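Local coordinates for protein alanine racemase (Corynebacterium glutamicum, PDB 2DY3) that binds pyridoxal-5'-phosphate and belongs to a family that joins an N-terminal TIM-barrel domain to a C-terminal domain rich in beta strand, at residues I81-E85 against A104-L109; S288-D292 against A322-I326. One frame throughout, in Å; residues are numbered along the deposited sequence.

Contact 1 (I81-E85 against A104-L109); sequences IWTPE and AHAKAL
In the loop that leaves barrel strand 76-81, Trp-82 meets His-105 of helix 103-110 in a T-shaped stack. The imidazole turns its edge to the six-membered ring of the tryptophan. The planes stand at 88° and the centroids are 4.4 Å apart. The modelled ND1 of His-105 is 3.4 Å from CH2 of Trp-82. With CG of His-105 opposite the carbonyl carbon (chi1 -74°), the imidazole reaches from the helix and lies between Trp-82 and Pro-84. CD of Pro-84 sits over one face of the His-105 ring, 3.9 Å from its centroid, a CH-pi contact.

This is the N-terminal, TIM-barrel type domain. The loop follows one strand of the parallel sheet, and the helix follows the next strand, 97-100. The side chain of Trp-82 is about 11 Å from bound pyridoxal-5'-phosphate. Its NE1 makes a weak hydrogen bond to Ala-99 O, and its ring also meets that of Phe-88.

Further along the helix, CG of Leu-109 approaches the rim of the indole, 4.0 Å from CH2 of Trp-82. CB of Pro-84 sits 3.7 Å from CB of Ala-108. Ser-243 of the second subunit packs on His-105.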
ATOM      1  N   ILE B  81     -12.813  -0.830  15.934  1.00 15.24           N
ATOM      2  CA  ILE B  81     -13.517  -0.785  14.653  1.00 14.47           C
ATOM      3  C   ILE B  81     -13.993  -2.180  14.266  1.00 14.93           C
ATOM      4  O   ILE B  81     -13.232  -2.992  13.742  1.00 15.21           O
ATOM      5  CB  ILE B  81     -12.633  -0.217  13.510  1.00 13.00           C
ATOM      6  CG1 ILE B  81     -12.256   1.235  13.808  1.00 15.29           C
ATOM      7  CG2 ILE B  81     -13.398  -0.251  12.203  1.00 10.87           C
ATOM      8  CD1 ILE B  81     -11.425   1.894  12.715  1.00 16.70           C
ATOM      9  N   TRP B  82     -15.263  -2.446  14.549  1.00 14.60           N
ATOM     10  CA  TRP B  82     -15.891  -3.727  14.249  1.00 14.43           C
ATOM     11  C   TRP B  82     -17.389  -3.482  14.172  1.00 14.09           C
ATOM     12  O   TRP B  82     -17.858  -2.412  14.548  1.00 11.37           O
ATOM     13  CB  TRP B  82     -15.618  -4.740  15.367  1.00 13.89           C
ATOM     14  CG  TRP B  82     -16.099  -4.294  16.732  1.00 13.17           C
ATOM     15  CD1 TRP B  82     -15.482  -3.407  17.567  1.00 16.28           C
ATOM     16  CD2 TRP B  82     -17.286  -4.727  17.418  1.00 13.39           C
ATOM     17  NE1 TRP B  82     -16.204  -3.265  18.729  1.00 13.19           N
ATOM     18  CE2 TRP B  82     -17.316  -4.063  18.664  1.00 15.21           C
ATOM     19  CE3 TRP B  82     -18.325  -5.612  17.102  1.00 11.81           C
ATOM     20  CZ2 TRP B  82     -18.345  -4.255  19.596  1.00 13.03           C
ATOM     21  CZ3 TRP B  82     -19.345  -5.801  18.024  1.00 13.20           C
ATOM     22  CH2 TRP B  82     -19.347  -5.124  19.258  1.00 12.93           C
ATOM     23  N   THR B  83     -18.131  -4.465  13.671  1.00 14.84           N
ATOM     24  CA  THR B  83     -19.580  -4.357  13.582  1.00 14.81           C
ATOM     25  C   THR B  83     -20.160  -5.650  14.118  1.00 15.20           C
ATOM     26  O   THR B  83     -19.512  -6.690  14.083  1.00 16.77           O
ATOM     27  CB  THR B  83     -20.076  -4.160  12.130  1.00 14.97           C
ATOM     28  OG1 THR B  83     -19.719  -5.306  11.346  1.00 13.74           O
ATOM     29  CG2 THR B  83     -19.465  -2.892  11.522  1.00 13.66           C
ATOM     30  N   PRO B  84     -21.395  -5.599  14.623  1.00 17.02           N
ATOM     31  CA  PRO B  84     -22.082  -6.769  15.179  1.00 17.22           C
ATOM     32  C   PRO B  84     -22.268  -7.879  14.159  1.00 18.02           C
ATOM     33  O   PRO B  84     -22.575  -9.018  14.517  1.00 17.75           O
ATOM     34  CB  PRO B  84     -23.416  -6.194  15.647  1.00 17.93           C
ATOM     35  CG  PRO B  84     -23.064  -4.771  15.996  1.00 16.03           C
ATOM     36  CD  PRO B  84     -22.191  -4.376  14.833  1.00 15.84           C
ATOM     37  N   GLU B  85     -22.083  -7.543  12.889  1.00 17.78           N
ATOM     38  CA  GLU B  85     -22.244  -8.511  11.814  1.00 20.19           C
ATOM     39  C   GLU B  85     -21.020  -9.417  11.696  1.00 20.14           C
ATOM     40  O   GLU B  85     -21.082 -10.476  11.072  1.00 19.61           O
ATOM     41  CB  GLU B  85     -22.492  -7.786  10.487  1.00 24.79           C
ATOM     42  CG  GLU B  85     -23.771  -6.929  10.444  1.00 32.79           C
ATOM     43  CD  GLU B  85     -23.691  -5.660  11.299  1.00 37.40           C
ATOM     44  OE1 GLU B  85     -23.621  -5.770  12.540  1.00 41.29           O
ATOM     45  OE2 GLU B  85     -23.703  -4.545  10.729  1.00 40.25           O
ATOM     46  N   ALA B 104     -26.233  -0.126  18.919  1.00 16.04           N
ATOM     47  CA  ALA B 104     -26.360  -1.455  18.325  1.00 15.41           C
ATOM     48  C   ALA B 104     -25.242  -2.375  18.815  1.00 13.47           C
ATOM     49  O   ALA B 104     -25.461  -3.565  19.033  1.00 13.90           O
ATOM     50  CB  ALA B 104     -26.338  -1.361  16.796  1.00 14.66           C
ATOM     51  N   HIS B 105     -24.046  -1.816  18.979  1.00 12.93           N
ATOM     52  CA  HIS B 105     -22.889  -2.583  19.453  1.00 13.05           C
ATOM     53  C   HIS B 105     -23.131  -3.004  20.896  1.00 13.71           C
ATOM     54  O   HIS B 105     -22.861  -4.141  21.282  1.00 12.83           O
ATOM     55  CB  HIS B 105     -21.625  -1.729  19.367  1.00 13.14           C
ATOM     56  CG  HIS B 105     -21.121  -1.538  17.971  1.00 12.96           C
ATOM     57  ND1 HIS B 105     -20.144  -2.337  17.416  1.00 15.86           N
ATOM     58  CD2 HIS B 105     -21.457  -0.637  17.018  1.00 13.21           C
ATOM     59  CE1 HIS B 105     -19.896  -1.931  16.184  1.00 14.36           C
ATOM     60  NE2 HIS B 105     -20.679  -0.902  15.919  1.00 14.02           N
ATOM     61  N   ALA B 106     -23.648  -2.073  21.690  1.00 13.84           N
ATOM     62  CA  ALA B 106     -23.956  -2.362  23.080  1.00 14.99           C
ATOM     63  C   ALA B 106     -24.972  -3.507  23.121  1.00 16.32           C
ATOM     64  O   ALA B 106     -24.828  -4.459  23.889  1.00 16.02           O
ATOM     65  CB  ALA B 106     -24.536  -1.119  23.758  1.00 14.00           C
ATOM     66  N   LYS B 107     -25.987  -3.413  22.267  1.00 17.14           N
ATOM     67  CA  LYS B 107     -27.037  -4.418  22.210  1.00 19.20           C
ATOM     68  C   LYS B 107     -26.506  -5.805  21.867  1.00 19.46           C
ATOM     69  O   LYS B 107     -26.883  -6.799  22.497  1.00 20.58           O
ATOM     70  CB  LYS B 107     -28.096  -4.003  21.188  1.00 21.14           C
ATOM     71  CG  LYS B 107     -29.280  -4.946  21.106  1.00 25.38           C
ATOM     72  CD  LYS B 107     -30.366  -4.376  20.210  1.00 27.51           C
ATOM     73  CE  LYS B 107     -31.583  -5.286  20.182  1.00 31.58           C
ATOM     74  NZ  LYS B 107     -32.644  -4.743  19.291  1.00 34.11           N
ATOM     75  N   ALA B 108     -25.633  -5.869  20.868  1.00 17.63           N
ATOM     76  CA  ALA B 108     -25.061  -7.138  20.440  1.00 17.94           C
ATOM     77  C   ALA B 108     -24.233  -7.777  21.552  1.00 18.54           C
ATOM     78  O   ALA B 108     -24.196  -8.998  21.685  1.00 18.05           O
ATOM     79  CB  ALA B 108     -24.196  -6.931  19.193  1.00 16.70           C
ATOM     80  N   LEU B 109     -23.571  -6.946  22.348  1.00 18.97           N
ATOM     81  CA  LEU B 109     -22.737  -7.440  23.439  1.00 19.14           C
ATOM     82  C   LEU B 109     -23.573  -7.966  24.595  1.00 18.59           C
ATOM     83  O   LEU B 109     -23.293  -9.035  25.134  1.00 15.77           O
ATOM     84  CB  LEU B 109     -21.806  -6.328  23.930  1.00 19.34           C
ATOM     85  CG  LEU B 109     -20.741  -5.921  22.905  1.00 19.54           C
ATOM     86  CD1 LEU B 109     -20.058  -4.641  23.333  1.00 19.80           C
ATOM     87  CD2 LEU B 109     -19.733  -7.049  22.753  1.00 20.93           C
TER

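Contact 2 (S288-D292 against A322-I326); sequences SVTID and AKAVI
Ile-291 packs on Ala-322 and Ala-324 where strands 288-291 and 323-325 pair antiparallel in the mixed sheet of the C-terminal domain. The strand directions differ by 137°. CB of Ile-291 is 3.8 Å from Lys-323 O. From there the side chain forks. CG2 of Ile-291 lies opposite the backbone N and reaches CB of Ala-322 at 3.9 Å. CG1 of Ile-291, the other branch, touches CB of Ala-324 at 3.8 Å. The tip, CD1 of Ile-291, ends 4.2 Å from that same Ala-324 CB. Ile-309 and Val-242, from two other strands of the sheet, also pack on this side chain. CG2 of Val-289 also touches CB of Ala-324.

Thr-290 and Val-325 form a hydrogen-bonded pair. Thr-290 N bonds to Val-325 O and Val-325 N to Thr-290 O, each at 2.8 Å. Thr-290 OG1 lies close against CB of Val-325 and is hydrogen-bonded to Asn-330 O.

Beyond this pair, water sits between the backbones. One molecule lies within hydrogen-bonding distance of Ser-288 O and Ile-326 O. Another accepts from Asp-292 N at 2.8 Å and donates to Lys-323 O at 2.7 Å.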
ATOM      1  N   SER B 288      14.036  14.614  -3.113  1.00 19.33           N
ATOM      2  CA  SER B 288      15.332  14.082  -3.506  1.00 19.11           C
ATOM      3  C   SER B 288      15.579  12.842  -2.651  1.00 19.28           C
ATOM      4  O   SER B 288      15.030  12.717  -1.558  1.00 16.93           O
ATOM      5  CB  SER B 288      16.443  15.093  -3.206  1.00 19.24           C
ATOM      6  OG  SER B 288      16.193  16.356  -3.804  1.00 20.88           O
ATOM      7  N   VAL B 289      16.386  11.917  -3.157  1.00 17.01           N
ATOM      8  CA  VAL B 289      16.734  10.739  -2.388  1.00 18.02           C
ATOM      9  C   VAL B 289      18.164  11.040  -1.951  1.00 18.67           C
ATOM     10  O   VAL B 289      18.780  11.988  -2.445  1.00 15.93           O
ATOM     11  CB  VAL B 289      16.708   9.447  -3.240  1.00 18.31           C
ATOM     12  CG1 VAL B 289      15.359   9.305  -3.931  1.00 19.60           C
ATOM     13  CG2 VAL B 289      17.828   9.459  -4.248  1.00 18.05           C
ATOM     14  N   THR B 290      18.695  10.251  -1.029  1.00 18.86           N
ATOM     15  CA  THR B 290      20.047  10.498  -0.563  1.00 21.66           C
ATOM     16  C   THR B 290      20.939   9.283  -0.759  1.00 20.62           C
ATOM     17  O   THR B 290      20.668   8.209  -0.223  1.00 19.09           O
ATOM     18  CB  THR B 290      20.071  10.871   0.932  1.00 22.18           C
ATOM     19  OG1 THR B 290      19.768   9.711   1.716  1.00 29.46           O
ATOM     20  CG2 THR B 290      19.049  11.940   1.232  1.00 19.56           C
ATOM     21  N   ILE B 291      22.009   9.472  -1.526  1.00 18.94           N
ATOM     22  CA  ILE B 291      22.971   8.414  -1.788  1.00 17.80           C
ATOM     23  C   ILE B 291      24.287   8.810  -1.114  1.00 19.28           C
ATOM     24  O   ILE B 291      24.913   9.798  -1.485  1.00 18.06           O
ATOM     25  CB  ILE B 291      23.191   8.230  -3.299  1.00 15.88           C
ATOM     26  CG1 ILE B 291      21.868   7.848  -3.970  1.00 13.87           C
ATOM     27  CG2 ILE B 291      24.242   7.156  -3.546  1.00 17.63           C
ATOM     28  CD1 ILE B 291      21.959   7.672  -5.476  1.00 12.11           C
ATOM     29  N   ASP B 292      24.696   8.034  -0.117  1.00 21.17           N
ATOM     30  CA  ASP B 292      25.922   8.320   0.618  1.00 22.02           C
ATOM     31  C   ASP B 292      25.836   9.688   1.279  1.00 22.07           C
ATOM     32  O   ASP B 292      26.814  10.432   1.329  1.00 22.74           O
ATOM     33  CB  ASP B 292      27.140   8.271  -0.307  1.00 22.43           C
ATOM     34  CG  ASP B 292      27.468   6.865  -0.762  1.00 23.77           C
ATOM     35  OD1 ASP B 292      27.533   5.962   0.102  1.00 25.73           O
ATOM     36  OD2 ASP B 292      27.669   6.664  -1.978  1.00 24.76           O
ATOM     37  N   ALA B 322      24.227   1.404  -5.850  1.00 18.00           N
ATOM     38  CA  ALA B 322      24.349   2.393  -4.786  1.00 16.51           C
ATOM     39  C   ALA B 322      23.036   2.464  -4.016  1.00 17.38           C
ATOM     40  O   ALA B 322      21.957   2.359  -4.601  1.00 14.63           O
ATOM     41  CB  ALA B 322      24.682   3.754  -5.374  1.00 17.02           C
ATOM     42  N   LYS B 323      23.136   2.631  -2.700  1.00 18.06           N
ATOM     43  CA  LYS B 323      21.959   2.721  -1.849  1.00 17.89           C
ATOM     44  C   LYS B 323      21.366   4.123  -1.859  1.00 17.13           C
ATOM     45  O   LYS B 323      22.036   5.099  -1.500  1.00 14.28           O
ATOM     46  CB  LYS B 323      22.313   2.351  -0.409  1.00 22.05           C
ATOM     47  CG  LYS B 323      22.608   0.878  -0.191  1.00 27.45           C
ATOM     48  CD  LYS B 323      23.197   0.648   1.192  1.00 30.56           C
ATOM     49  CE  LYS B 323      22.306   1.218   2.291  1.00 33.10           C
ATOM     50  NZ  LYS B 323      22.892   1.008   3.656  1.00 36.02           N
ATOM     51  N   ALA B 324      20.105   4.214  -2.273  1.00 14.81           N
ATOM     52  CA  ALA B 324      19.398   5.488  -2.312  1.00 14.19           C
ATOM     53  C   ALA B 324      18.346   5.534  -1.199  1.00 15.26           C
ATOM     54  O   ALA B 324      17.379   4.768  -1.215  1.00 16.19           O
ATOM     55  CB  ALA B 324      18.726   5.669  -3.667  1.00 13.91           C
ATOM     56  N   VAL B 325      18.543   6.423  -0.234  1.00 14.73           N
ATOM     57  CA  VAL B 325      17.602   6.578   0.872  1.00 16.07           C
ATOM     58  C   VAL B 325      16.462   7.501   0.446  1.00 16.87           C
ATOM     59  O   VAL B 325      16.695   8.642   0.064  1.00 18.90           O
ATOM     60  CB  VAL B 325      18.293   7.192   2.134  1.00 17.19           C
ATOM     61  CG1 VAL B 325      17.266   7.430   3.237  1.00 14.88           C
ATOM     62  CG2 VAL B 325      19.404   6.264   2.635  1.00 16.31           C
ATOM     63  N   ILE B 326      15.232   6.999   0.498  1.00 16.24           N
ATOM     64  CA  ILE B 326      14.066   7.798   0.133  1.00 17.44           C
ATOM     65  C   ILE B 326      13.720   8.632   1.365  1.00 18.32           C
ATOM     66  O   ILE B 326      13.416   9.823   1.264  1.00 18.96           O
ATOM     67  CB  ILE B 326      12.892   6.889  -0.286  1.00 16.07           C
ATOM     68  CG1 ILE B 326      13.300   6.089  -1.537  1.00 14.14           C
ATOM     69  CG2 ILE B 326      11.645   7.721  -0.534  1.00 14.36           C
ATOM     70  CD1 ILE B 326      12.295   5.028  -1.976  1.00 11.77           C
TER
HETATM   71  O   HOH W   1      13.642  12.514   0.909  1.00 17.72           O
HETATM   72  O   HOH W   2      23.601   5.614   0.665  1.00 31.61           O

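How the contacts relate
The chain starts with strand 4-8 in the mixed sheet, then enters the TIM-barrel type domain. There contact 1 closes a loop of 18 residues that holds helix 88-92 and strand 97-100. It ties the end of one barrel strand to the helix after the next. Later it enters the C-terminal domain. Contact 2 closes 29 residues there, including strands 294-299 and 307-312, and joins strands of the mixed sheet. The two loops follow in series and neither nest nor cross. The centres of the two contacts lie about 48 Å apart, on opposite sides of the chain's centre. In the dimer, Glu-85 of segment 81-85 packs on Gly-321 of the second subunit, just before that subunit's 322-326.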